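Long-range contacts in ALDH21) (Physcomitrella patens subsp. patens, PDB 5MZ5), which acts as an NADP+-dependent succinic semialdehyde dehydrogenase of the aldehyde dehydrogenase family, oxidising its aldehyde substrate to the acid: residues T138-T143 with P191-A196; G360-E365 with A394-T399; L442-F447 with M461-V466. All coordinates share one frame; numbering follows the deposited sequence.

Interaction 1: residues T138-T143 with P191-A196; sequences TRTIDT and PLNLVA. With GOL (glycerol), chain E.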
ATOM      1  N   THR A 138      -7.634   4.213  29.188  1.00 25.87           N
ATOM      2  CA  THR A 138      -6.389   3.771  28.544  1.00 25.40           C
ATOM      3  C   THR A 138      -6.633   3.515  27.059  1.00 27.06           C
ATOM      4  O   THR A 138      -5.812   3.893  26.231  1.00 27.49           O
ATOM      5  CB  THR A 138      -5.853   2.481  29.234  1.00 29.27           C
ATOM      6  OG1 THR A 138      -5.667   2.730  30.627  1.00 29.83           O
ATOM      7  CG2 THR A 138      -4.546   1.970  28.617  1.00 22.39           C
ATOM      8  N   ARG A 139      -7.733   2.837  26.728  1.00 22.63           N
ATOM      9  CA  ARG A 139      -8.060   2.531  25.345  1.00 23.11           C
ATOM     10  C   ARG A 139      -8.406   3.806  24.568  1.00 27.27           C
ATOM     11  O   ARG A 139      -8.078   3.884  23.386  1.00 26.12           O
ATOM     12  CB  ARG A 139      -9.192   1.504  25.280  1.00 26.54           C
ATOM     13  CG  ARG A 139      -8.726   0.079  25.591  1.00 32.06           C
ATOM     14  CD  ARG A 139      -9.865  -0.919  25.410  1.00 34.21           C
ATOM     15  NE  ARG A 139     -10.322  -0.929  24.024  1.00 36.67           N
ATOM     16  CZ  ARG A 139     -11.508  -1.362  23.619  1.00 48.39           C
ATOM     17  NH1 ARG A 139     -12.371  -1.866  24.491  1.00 42.30           N
ATOM     18  NH2 ARG A 139     -11.846  -1.283  22.339  1.00 27.09           N
ATOM     19  N   THR A 140      -9.047   4.806  25.241  1.00 25.35           N
ATOM     20  CA  THR A 140      -9.385   6.124  24.663  1.00 24.87           C
ATOM     21  C   THR A 140      -8.089   6.887  24.372  1.00 27.30           C
ATOM     22  O   THR A 140      -7.995   7.535  23.332  1.00 26.86           O
ATOM     23  CB  THR A 140     -10.352   6.905  25.560  1.00 26.46           C
ATOM     24  OG1 THR A 140     -11.542   6.136  25.711  1.00 31.02           O
ATOM     25  CG2 THR A 140     -10.696   8.315  24.998  1.00 19.18           C
ATOM     26  N   ILE A 141      -7.102   6.799  25.298  1.00 25.12           N
ATOM     27  CA  ILE A 141      -5.760   7.382  25.137  1.00 25.03           C
ATOM     28  C   ILE A 141      -5.091   6.748  23.895  1.00 27.43           C
ATOM     29  O   ILE A 141      -4.601   7.490  23.044  1.00 25.25           O
ATOM     30  CB  ILE A 141      -4.901   7.351  26.441  1.00 28.37           C
ATOM     31  CG1 ILE A 141      -5.464   8.365  27.477  1.00 28.60           C
ATOM     32  CG2 ILE A 141      -3.406   7.650  26.164  1.00 28.96           C
ATOM     33  CD1 ILE A 141      -5.041   8.206  28.909  1.00 29.17           C
ATOM     34  N   ASP A 142      -5.187   5.405  23.738  1.00 25.11           N
ATOM     35  CA  ASP A 142      -4.626   4.700  22.581  1.00 25.57           C
ATOM     36  C   ASP A 142      -5.304   5.118  21.271  1.00 28.54           C
ATOM     37  O   ASP A 142      -4.626   5.236  20.261  1.00 27.97           O
ATOM     38  CB  ASP A 142      -4.739   3.165  22.728  1.00 28.05           C
ATOM     39  CG  ASP A 142      -3.882   2.498  23.794  1.00 37.54           C
ATOM     40  OD1 ASP A 142      -2.960   3.167  24.327  1.00 37.26           O
ATOM     41  OD2 ASP A 142      -4.133   1.303  24.096  1.00 45.62           O
ATOM     42  N   THR A 143      -6.632   5.320  21.293  1.00 23.81           N
ATOM     43  CA  THR A 143      -7.446   5.700  20.136  1.00 22.67           C
ATOM     44  C   THR A 143      -7.037   7.090  19.637  1.00 23.74           C
ATOM     45  O   THR A 143      -6.819   7.258  18.438  1.00 21.61           O
ATOM     46  CB  THR A 143      -8.943   5.600  20.486  1.00 22.00           C
ATOM     47  OG1 THR A 143      -9.213   4.256  20.874  1.00 25.49           O
ATOM     48  CG2 THR A 143      -9.860   5.996  19.333  1.00 14.40           C
ATOM     49  N   PRO A 191     -19.212   5.090  26.862  1.00 30.96           N
ATOM     50  CA  PRO A 191     -19.464   6.503  26.520  1.00 30.82           C
ATOM     51  C   PRO A 191     -18.247   7.380  26.265  1.00 32.11           C
ATOM     52  O   PRO A 191     -18.417   8.527  25.832  1.00 31.97           O
ATOM     53  CB  PRO A 191     -20.287   7.018  27.697  1.00 32.92           C
ATOM     54  CG  PRO A 191     -19.949   6.137  28.818  1.00 37.33           C
ATOM     55  CD  PRO A 191     -19.670   4.789  28.236  1.00 32.63           C
ATOM     56  N   LEU A 192     -17.046   6.862  26.513  1.00 26.56           N
ATOM     57  CA  LEU A 192     -15.842   7.614  26.206  1.00 26.27           C
ATOM     58  C   LEU A 192     -15.158   7.025  24.966  1.00 27.61           C
ATOM     59  O   LEU A 192     -14.950   7.743  23.989  1.00 26.89           O
ATOM     60  CB  LEU A 192     -14.903   7.685  27.421  1.00 26.93           C
ATOM     61  CG  LEU A 192     -13.595   8.457  27.230  1.00 31.34           C
ATOM     62  CD1 LEU A 192     -13.830   9.965  27.134  1.00 31.55           C
ATOM     63  CD2 LEU A 192     -12.604   8.120  28.319  1.00 32.58           C
ATOM     64  N   ASN A 193     -14.844   5.716  25.001  1.00 23.48           N
ATOM     65  CA  ASN A 193     -14.166   5.026  23.913  1.00 22.86           C
ATOM     66  C   ASN A 193     -14.948   5.022  22.604  1.00 27.19           C
ATOM     67  O   ASN A 193     -14.349   5.245  21.556  1.00 26.60           O
ATOM     68  CB  ASN A 193     -13.742   3.599  24.311  1.00 23.00           C
ATOM     69  CG  ASN A 193     -12.865   2.928  23.263  1.00 30.38           C
ATOM     70  OD1 ASN A 193     -13.321   2.078  22.501  1.00 29.23           O
ATOM     71  ND2 ASN A 193     -11.660   3.412  23.081  1.00 21.38           N
ATOM     72  N   LEU A 194     -16.262   4.778  22.647  1.00 24.54           N
ATOM     73  CA  LEU A 194     -17.046   4.725  21.417  1.00 23.96           C
ATOM     74  C   LEU A 194     -17.326   6.129  20.866  1.00 28.24           C
ATOM     75  O   LEU A 194     -17.607   6.264  19.670  1.00 27.83           O
ATOM     76  CB  LEU A 194     -18.298   3.839  21.529  1.00 23.06           C
ATOM     77  CG  LEU A 194     -17.964   2.313  21.665  1.00 27.02           C
ATOM     78  CD1 LEU A 194     -19.212   1.463  21.956  1.00 24.69           C
ATOM     79  CD2 LEU A 194     -17.238   1.775  20.437  1.00 28.38           C
ATOM     80  N   VAL A 195     -17.082   7.170  21.689  1.00 24.58           N
ATOM     81  CA  VAL A 195     -17.113   8.573  21.249  1.00 23.95           C
ATOM     82  C   VAL A 195     -15.771   8.839  20.538  1.00 26.98           C
ATOM     83  O   VAL A 195     -15.761   9.350  19.409  1.00 25.00           O
ATOM     84  CB  VAL A 195     -17.361   9.559  22.421  1.00 27.40           C
ATOM     85  CG1 VAL A 195     -16.961  10.988  22.039  1.00 26.35           C
ATOM     86  CG2 VAL A 195     -18.813   9.506  22.868  1.00 27.35           C
ATOM     87  N   ALA A 196     -14.642   8.461  21.204  1.00 23.00           N
ATOM     88  CA  ALA A 196     -13.271   8.611  20.692  1.00 22.30           C
ATOM     89  C   ALA A 196     -13.118   8.003  19.293  1.00 25.79           C
ATOM     90  O   ALA A 196     -12.500   8.628  18.433  1.00 24.53           O
ATOM     91  CB  ALA A 196     -12.262   7.978  21.657  1.00 22.39           C
TER
HETATM   92  C1  GOL E 501     -15.166  -0.989  22.029  1.00 51.50           C
HETATM   93  O1  GOL E 501     -15.242  -0.025  23.068  1.00 52.26           O
HETATM   94  C2  GOL E 501     -15.713  -2.329  22.469  1.00 50.23           C
HETATM   95  O2  GOL E 501     -14.635  -3.170  22.891  1.00 50.72           O
HETATM   96  C3  GOL E 501     -16.449  -2.996  21.331  1.00 48.62           C
HETATM   97  O3  GOL E 501     -17.646  -2.302  20.997  1.00 47.24           O
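Asn193 and Arg139 grip one glycerol between them. Asn193 OD1 accepts a hydrogen bond from glycerol O1 at 2.9 Å, while Arg139 NH1 donates to glycerol O2 at 3.1 Å (N-H...O 156°), with a weak second bond from NH2. The same OD1 lies over one face of the guanidinium, near its rim, 3.7 Å from Arg139 NH2. The other end of the amide, ND2, makes a weak, bent bond to Thr143 OG1 at 3.4 Å. That hydroxyl in turn donates to Arg139 O at 2.8 Å, approaching the carbonyl from the face opposite to Thr143 N. Arg139 binds succinate in this enzyme, as does Tyr481, which also bonds the glycerol, so the glycerol probably sits in the succinate pocket of the aldehyde dehydrogenase fold, where helices 130-151 and 193-205 meet. Exchanging Arg139 for an alanine would probably leave Asp477 without its salt-bridge partner at NE and glycerol O2 without its guanidinium donors. Behind the polar groups Thr140 packs on Ala196 of helix 193-205 and on Leu192 just ahead of it. Its chi1 of -60° sets OG1 beside the backbone N and CG2 anti to it, where Thr140 CG2 meets Ala196 CB at 3.7 Å. Thr140 OG1 bonds back to Glu136 O, and the Glu136 carboxylate takes the backbone N-H groups of Leu192 and Asn193, fixing the start of helix 193-205.

Interaction 2: residues G360-E365 with A394-T399; sequences GPMISE and AFIEPT
With chi1 at -75°, Phe395 swings its ring alongside Pro361, CG lying anti to its own carbonyl carbon, and presents one face to the proline. Pro361 CB sits almost over the middle of that face, 3.7 Å from the centroid of the Phe395 ring and 10° off the normal, a clear CH-pi contact. CD of the proline also touches Phe395 CZ, at 3.8 Å, and the two side chains run side by side in the same direction. Next to this CH-pi contact the backbones are tied directly: Met362 N donates to Ala394 O at 2.8 Å with a fairly straight N-H (161°), although the donor stands well above the carbonyl plane. Met362 CB and CG also crowd that oxygen, and CG reaches on to Ile396 CG1 at 4.3 Å. Ala394 CB, directed toward the 360-365 loop, lies 4.0 Å from Pro361 CB and 3.9 Å from Glu365 N. A water bridges the two backbones, donating to Gly360 O at 3.0 Å and accepting from Ile396 N. Lys392 adds a cation-pi contact to Phe395, and Ile363 touches Trp188, an NADP+-binding residue. Ser364 caps helix 365-380 by bonding Ala367 N, and Ile396 packs on Ala368 and Ile371 of that helix; the loop leads into helix 365-380 and lies against the start of strand 395-402.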
ATOM      1  N   GLY A 360     -20.749  -4.863  37.757  1.00 29.74           N
ATOM      2  CA  GLY A 360     -21.547  -3.746  38.246  1.00 29.79           C
ATOM      3  C   GLY A 360     -23.026  -3.913  37.901  1.00 33.57           C
ATOM      4  O   GLY A 360     -23.443  -4.972  37.404  1.00 31.64           O
ATOM      5  N   PRO A 361     -23.875  -2.890  38.139  1.00 31.81           N
ATOM      6  CA  PRO A 361     -25.301  -3.056  37.795  1.00 31.64           C
ATOM      7  C   PRO A 361     -25.552  -2.869  36.301  1.00 35.53           C
ATOM      8  O   PRO A 361     -24.663  -2.415  35.577  1.00 35.69           O
ATOM      9  CB  PRO A 361     -25.984  -1.968  38.613  1.00 33.45           C
ATOM     10  CG  PRO A 361     -24.940  -0.884  38.742  1.00 36.99           C
ATOM     11  CD  PRO A 361     -23.602  -1.558  38.728  1.00 32.63           C
ATOM     12  N   MET A 362     -26.766  -3.193  35.837  1.00 30.64           N
ATOM     13  CA  MET A 362     -27.134  -2.938  34.448  1.00 29.50           C
ATOM     14  C   MET A 362     -27.448  -1.425  34.352  1.00 36.15           C
ATOM     15  O   MET A 362     -27.580  -0.763  35.394  1.00 35.81           O
ATOM     16  CB  MET A 362     -28.305  -3.839  33.982  1.00 30.85           C
ATOM     17  CG  MET A 362     -27.971  -5.341  33.968  1.00 33.20           C
ATOM     18  SD  MET A 362     -26.731  -5.878  32.734  1.00 36.03           S
ATOM     19  CE  MET A 362     -25.201  -5.891  33.754  1.00 33.38           C
ATOM     20  N   ILE A 363     -27.500  -0.868  33.120  1.00 33.14           N
ATOM     21  CA  ILE A 363     -27.711   0.567  32.894  1.00 32.30           C
ATOM     22  C   ILE A 363     -28.992   1.096  33.577  1.00 36.52           C
ATOM     23  O   ILE A 363     -29.024   2.256  33.994  1.00 37.25           O
ATOM     24  CB  ILE A 363     -27.627   0.936  31.387  1.00 34.41           C
ATOM     25  CG1 ILE A 363     -27.363   2.458  31.170  1.00 33.86           C
ATOM     26  CG2 ILE A 363     -28.852   0.434  30.587  1.00 35.63           C
ATOM     27  CD1 ILE A 363     -25.992   3.002  31.661  1.00 35.56           C
ATOM     28  N   SER A 364     -30.006   0.233  33.729  1.00 32.96           N
ATOM     29  CA  SER A 364     -31.276   0.554  34.377  1.00 32.58           C
ATOM     30  C   SER A 364     -31.928  -0.713  34.920  1.00 35.55           C
ATOM     31  O   SER A 364     -31.572  -1.821  34.502  1.00 34.66           O
ATOM     32  CB  SER A 364     -32.222   1.255  33.395  1.00 34.53           C
ATOM     33  OG  SER A 364     -32.660   0.380  32.366  1.00 42.52           O
ATOM     34  N   GLU A 365     -32.904  -0.539  35.832  1.00 32.83           N
ATOM     35  CA  GLU A 365     -33.678  -1.632  36.412  1.00 34.20           C
ATOM     36  C   GLU A 365     -34.537  -2.305  35.320  1.00 37.32           C
ATOM     37  O   GLU A 365     -34.698  -3.525  35.336  1.00 35.20           O
ATOM     38  CB  GLU A 365     -34.530  -1.121  37.583  1.00 36.08           C
ATOM     39  CG  GLU A 365     -35.124  -2.230  38.441  1.00 51.17           C
ATOM     40  CD  GLU A 365     -35.776  -1.809  39.746  1.00 81.77           C
ATOM     41  OE1 GLU A 365     -36.902  -2.281  40.014  1.00 77.57           O
ATOM     42  OE2 GLU A 365     -35.150  -1.049  40.519  1.00 85.88           O
ATOM     43  N   ALA A 394     -31.194  -3.329  39.712  1.00 32.41           N
ATOM     44  CA  ALA A 394     -30.580  -3.217  38.386  1.00 31.92           C
ATOM     45  C   ALA A 394     -29.493  -4.295  38.172  1.00 37.25           C
ATOM     46  O   ALA A 394     -28.964  -4.431  37.066  1.00 36.79           O
ATOM     47  CB  ALA A 394     -30.006  -1.818  38.179  1.00 32.14           C
ATOM     48  N   PHE A 395     -29.192  -5.081  39.222  1.00 34.72           N
ATOM     49  CA  PHE A 395     -28.211  -6.159  39.180  1.00 34.45           C
ATOM     50  C   PHE A 395     -28.805  -7.476  38.674  1.00 40.40           C
ATOM     51  O   PHE A 395     -29.890  -7.877  39.094  1.00 40.26           O
ATOM     52  CB  PHE A 395     -27.592  -6.389  40.571  1.00 35.66           C
ATOM     53  CG  PHE A 395     -26.582  -5.349  40.993  1.00 35.75           C
ATOM     54  CD1 PHE A 395     -25.241  -5.477  40.647  1.00 35.54           C
ATOM     55  CD2 PHE A 395     -26.964  -4.256  41.764  1.00 36.80           C
ATOM     56  CE1 PHE A 395     -24.300  -4.527  41.063  1.00 35.38           C
ATOM     57  CE2 PHE A 395     -26.016  -3.302  42.176  1.00 37.94           C
ATOM     58  CZ  PHE A 395     -24.694  -3.442  41.814  1.00 34.51           C
ATOM     59  N   ILE A 396     -28.074  -8.138  37.767  1.00 37.35           N
ATOM     60  CA  ILE A 396     -28.382  -9.457  37.220  1.00 37.09           C
ATOM     61  C   ILE A 396     -27.179 -10.305  37.565  1.00 38.83           C
ATOM     62  O   ILE A 396     -26.045  -9.936  37.236  1.00 39.20           O
ATOM     63  CB  ILE A 396     -28.666  -9.449  35.673  1.00 40.39           C
ATOM     64  CG1 ILE A 396     -30.037  -8.823  35.342  1.00 42.14           C
ATOM     65  CG2 ILE A 396     -28.575 -10.862  35.057  1.00 41.16           C
ATOM     66  CD1 ILE A 396     -31.326  -9.749  35.700  1.00 52.44           C
ATOM     67  N   GLU A 397     -27.419 -11.439  38.220  1.00 35.08           N
ATOM     68  CA  GLU A 397     -26.365 -12.393  38.568  1.00 34.48           C
ATOM     69  C   GLU A 397     -25.704 -12.931  37.284  1.00 35.32           C
ATOM     70  O   GLU A 397     -26.407 -13.102  36.276  1.00 33.63           O
ATOM     71  CB  GLU A 397     -26.952 -13.570  39.347  1.00 36.03           C
ATOM     72  CG  GLU A 397     -27.235 -13.253  40.795  1.00 42.54           C
ATOM     73  CD  GLU A 397     -27.897 -14.375  41.571  1.00 56.65           C
ATOM     74  OE1 GLU A 397     -27.837 -14.332  42.820  1.00 58.37           O
ATOM     75  OE2 GLU A 397     -28.482 -15.288  40.943  1.00 46.87           O
ATOM     76  N   PRO A 398     -24.372 -13.191  37.278  1.00 31.17           N
ATOM     77  CA  PRO A 398     -23.766 -13.801  36.069  1.00 29.59           C
ATOM     78  C   PRO A 398     -24.433 -15.173  35.861  1.00 33.59           C
ATOM     79  O   PRO A 398     -24.538 -15.978  36.791  1.00 32.25           O
ATOM     80  CB  PRO A 398     -22.270 -13.871  36.397  1.00 30.85           C
ATOM     81  CG  PRO A 398     -22.183 -13.760  37.864  1.00 35.91           C
ATOM     82  CD  PRO A 398     -23.404 -13.075  38.391  1.00 31.51           C
ATOM     83  N   THR A 399     -25.032 -15.350  34.683  1.00 31.52           N
ATOM     84  CA  THR A 399     -25.858 -16.500  34.344  1.00 31.62           C
ATOM     85  C   THR A 399     -25.273 -17.351  33.234  1.00 35.11           C
ATOM     86  O   THR A 399     -24.706 -16.821  32.286  1.00 34.36           O
ATOM     87  CB  THR A 399     -27.262 -15.980  33.949  1.00 37.31           C
ATOM     88  OG1 THR A 399     -27.750 -15.089  34.951  1.00 37.69           O
ATOM     89  CG2 THR A 399     -28.272 -17.088  33.706  1.00 35.50           C
TER
HETATM   90  O   HOH W   1     -25.472  -7.088  36.973  1.00 32.11           O

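Interaction 3: residues L442-F447 with M461-V466; sequences LQSGIF and MEVGGV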
ATOM      1  N   LEU A 442     -20.893  -9.698  13.992  1.00 27.68           N
ATOM      2  CA  LEU A 442     -19.862  -8.777  14.449  1.00 26.91           C
ATOM      3  C   LEU A 442     -18.523  -9.475  14.646  1.00 29.37           C
ATOM      4  O   LEU A 442     -17.600  -9.262  13.853  1.00 29.38           O
ATOM      5  CB  LEU A 442     -20.379  -8.035  15.706  1.00 27.42           C
ATOM      6  CG  LEU A 442     -19.690  -6.769  16.239  1.00 33.22           C
ATOM      7  CD1 LEU A 442     -19.044  -5.950  15.178  1.00 33.01           C
ATOM      8  CD2 LEU A 442     -20.672  -5.907  16.985  1.00 33.72           C
ATOM      9  N   GLN A 443     -18.418 -10.325  15.670  1.00 26.34           N
ATOM     10  CA  GLN A 443     -17.199 -11.069  15.977  1.00 25.49           C
ATOM     11  C   GLN A 443     -17.508 -12.475  16.445  1.00 27.92           C
ATOM     12  O   GLN A 443     -18.616 -12.757  16.888  1.00 26.88           O
ATOM     13  CB  GLN A 443     -16.295 -10.326  16.991  1.00 25.80           C
ATOM     14  CG  GLN A 443     -15.667  -9.065  16.416  1.00 31.41           C
ATOM     15  CD  GLN A 443     -14.479  -8.481  17.133  1.00 39.95           C
ATOM     16  OE1 GLN A 443     -13.840  -7.572  16.621  1.00 41.53           O
ATOM     17  NE2 GLN A 443     -14.146  -8.963  18.324  1.00 27.62           N
ATOM     18  N   SER A 444     -16.534 -13.363  16.294  1.00 26.48           N
ATOM     19  CA  SER A 444     -16.576 -14.770  16.710  1.00 26.81           C
ATOM     20  C   SER A 444     -15.222 -15.115  17.318  1.00 31.08           C
ATOM     21  O   SER A 444     -14.226 -14.470  17.002  1.00 30.42           O
ATOM     22  CB  SER A 444     -16.838 -15.667  15.509  1.00 30.07           C
ATOM     23  OG  SER A 444     -18.218 -15.690  15.193  1.00 41.80           O
ATOM     24  N   GLY A 445     -15.207 -16.121  18.182  1.00 27.93           N
ATOM     25  CA  GLY A 445     -14.011 -16.612  18.838  1.00 26.69           C
ATOM     26  C   GLY A 445     -13.826 -18.090  18.559  1.00 30.35           C
ATOM     27  O   GLY A 445     -14.803 -18.809  18.340  1.00 28.39           O
ATOM     28  N   ILE A 446     -12.562 -18.542  18.526  1.00 27.21           N
ATOM     29  CA  ILE A 446     -12.205 -19.948  18.324  1.00 27.70           C
ATOM     30  C   ILE A 446     -10.919 -20.329  19.092  1.00 31.82           C
ATOM     31  O   ILE A 446      -9.866 -19.725  18.872  1.00 32.52           O
ATOM     32  CB  ILE A 446     -12.138 -20.383  16.813  1.00 30.27           C
ATOM     33  CG1 ILE A 446     -11.697 -21.871  16.695  1.00 30.73           C
ATOM     34  CG2 ILE A 446     -11.241 -19.447  15.962  1.00 27.52           C
ATOM     35  CD1 ILE A 446     -11.708 -22.477  15.371  1.00 36.87           C
ATOM     36  N   PHE A 447     -11.005 -21.351  19.948  1.00 27.71           N
ATOM     37  CA  PHE A 447      -9.832 -21.905  20.643  1.00 27.61           C
ATOM     38  C   PHE A 447      -9.470 -23.199  19.931  1.00 31.45           C
ATOM     39  O   PHE A 447     -10.275 -24.134  19.906  1.00 30.57           O
ATOM     40  CB  PHE A 447     -10.087 -22.154  22.142  1.00 29.15           C
ATOM     41  CG  PHE A 447     -10.028 -20.906  22.980  1.00 29.58           C
ATOM     42  CD1 PHE A 447     -11.156 -20.101  23.138  1.00 31.78           C
ATOM     43  CD2 PHE A 447      -8.850 -20.537  23.625  1.00 30.10           C
ATOM     44  CE1 PHE A 447     -11.107 -18.953  23.928  1.00 31.76           C
ATOM     45  CE2 PHE A 447      -8.800 -19.382  24.411  1.00 32.48           C
ATOM     46  CZ  PHE A 447      -9.932 -18.604  24.564  1.00 30.77           C
ATOM     47  N   MET A 461     -16.516 -18.145   8.969  1.00 24.81           N
ATOM     48  CA  MET A 461     -17.314 -17.396   9.950  1.00 23.75           C
ATOM     49  C   MET A 461     -17.773 -16.052   9.347  1.00 26.15           C
ATOM     50  O   MET A 461     -16.947 -15.274   8.879  1.00 26.91           O
ATOM     51  CB  MET A 461     -16.573 -17.212  11.272  1.00 25.68           C
ATOM     52  CG  MET A 461     -16.540 -18.477  12.097  1.00 29.90           C
ATOM     53  SD  MET A 461     -15.409 -18.289  13.493  1.00 34.13           S
ATOM     54  CE  MET A 461     -16.081 -19.492  14.580  1.00 31.46           C
ATOM     55  N   GLU A 462     -19.090 -15.823   9.320  1.00 21.83           N
ATOM     56  CA  GLU A 462     -19.758 -14.663   8.729  1.00 21.61           C
ATOM     57  C   GLU A 462     -19.762 -13.472   9.651  1.00 26.49           C
ATOM     58  O   GLU A 462     -20.818 -13.039  10.124  1.00 26.21           O
ATOM     59  CB  GLU A 462     -21.179 -15.050   8.280  1.00 23.02           C
ATOM     60  CG  GLU A 462     -21.181 -16.058   7.147  1.00 28.11           C
ATOM     61  CD  GLU A 462     -22.476 -16.816   6.907  1.00 43.11           C
ATOM     62  OE1 GLU A 462     -23.457 -16.629   7.665  1.00 36.17           O
ATOM     63  OE2 GLU A 462     -22.482 -17.653   5.980  1.00 50.42           O
ATOM     64  N   VAL A 463     -18.557 -12.951   9.924  1.00 24.60           N
ATOM     65  CA  VAL A 463     -18.313 -11.851  10.861  1.00 24.20           C
ATOM     66  C   VAL A 463     -17.281 -10.885  10.285  1.00 28.46           C
ATOM     67  O   VAL A 463     -16.622 -11.219   9.295  1.00 27.69           O
ATOM     68  CB  VAL A 463     -17.820 -12.417  12.250  1.00 26.07           C
ATOM     69  CG1 VAL A 463     -18.925 -13.189  12.976  1.00 25.38           C
ATOM     70  CG2 VAL A 463     -16.568 -13.277  12.091  1.00 25.11           C
ATOM     71  N   GLY A 464     -17.101  -9.742  10.953  1.00 25.08           N
ATOM     72  CA  GLY A 464     -16.044  -8.775  10.634  1.00 24.10           C
ATOM     73  C   GLY A 464     -14.693  -9.134  11.264  1.00 27.27           C
ATOM     74  O   GLY A 464     -13.637  -8.761  10.755  1.00 26.53           O
ATOM     75  N   GLY A 465     -14.719  -9.853  12.385  1.00 24.71           N
ATOM     76  CA  GLY A 465     -13.512 -10.251  13.096  1.00 24.10           C
ATOM     77  C   GLY A 465     -13.593 -11.620  13.736  1.00 27.37           C
ATOM     78  O   GLY A 465     -14.561 -11.928  14.437  1.00 25.48           O
ATOM     79  N   VAL A 466     -12.566 -12.455  13.487  1.00 23.72           N
ATOM     80  CA  VAL A 466     -12.461 -13.794  14.054  1.00 22.34           C
ATOM     81  C   VAL A 466     -11.328 -13.742  15.077  1.00 27.10           C
ATOM     82  O   VAL A 466     -10.190 -13.427  14.733  1.00 26.42           O
ATOM     83  CB  VAL A 466     -12.249 -14.914  12.982  1.00 24.77           C
ATOM     84  CG1 VAL A 466     -12.076 -16.296  13.635  1.00 24.27           C
ATOM     85  CG2 VAL A 466     -13.394 -14.947  11.979  1.00 23.92           C
TER
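Gly464 and Gly465 both donate their backbone N-H to Leu442 O, at 3.0 and 3.3 Å; Gly465 N arrives in the carbonyl plane, Gly464 N from above it. One strand step on, Ser444 N returns a bond to Gly465 O at 3.1 Å, nearly along the C=O axis, and Gln443 CA-H leans on the same oxygen at 3.2 Å. This is the tight end of the contact: Gly465 pairs with Gln443 where the glutamine side chain lies close overhead, and a CB on Gly465 would come very near Gln443 OE1. Gln443 itself is extended beyond CG and held by NE2 bonds to Pro472 O and Leu474 O. On the face that carries Ser444 and Val466, packing is still close at the serine. Val463 CG1, anti to its carbonyl carbon (chi1 -68°), touches Ser444 OG at 3.4 Å, and the extended Met461 side chain lays SD against Ser444 CB at 3.6 Å. Farther along, contacts thin out: Ile446 CG2 and Val466 CG1 meet at 4.0 Å, and Met461 CE lies at the same distance from Gly445 O and from Ser444 CB. The solvent side is the turn at Glu462, the centre of an inverse gamma turn, whose exposed carboxylate forms a salt bridge with Lys485. Beyond Gly465 and Val466 the sheet continues into a parallel strand of the second subunit. Strand 443-447, helix 451-460 and strand 465-468 form a beta-alpha-beta crossover, and Leu442, just ahead of strand 443-447, packs on Cys320, which binds succinate and NADP+.

The three contacts follow one another along the chain without overlap, each closing before the next opens. Their centres lie 23 to 26 Å apart and none touches another; interactions 1 and 2 come nearest, with about 7 Å between closest atoms. Interaction 1 joins helices 130-151 and 193-205 at the substrate pocket. Interactions 2 and 3 both reach the mixed sheet that contains strands 395-402, 443-447 and 465-468. Tyr481, a succinate ligand, connects two of the sites: it bonds the glycerol of interaction 1 and touches Leu442 and Gln443 of interaction 3. Both also meet the second subunit: Arg139, which binds succinate, packs on Arg166 of that subunit, and interaction 3 extends its sheet into it.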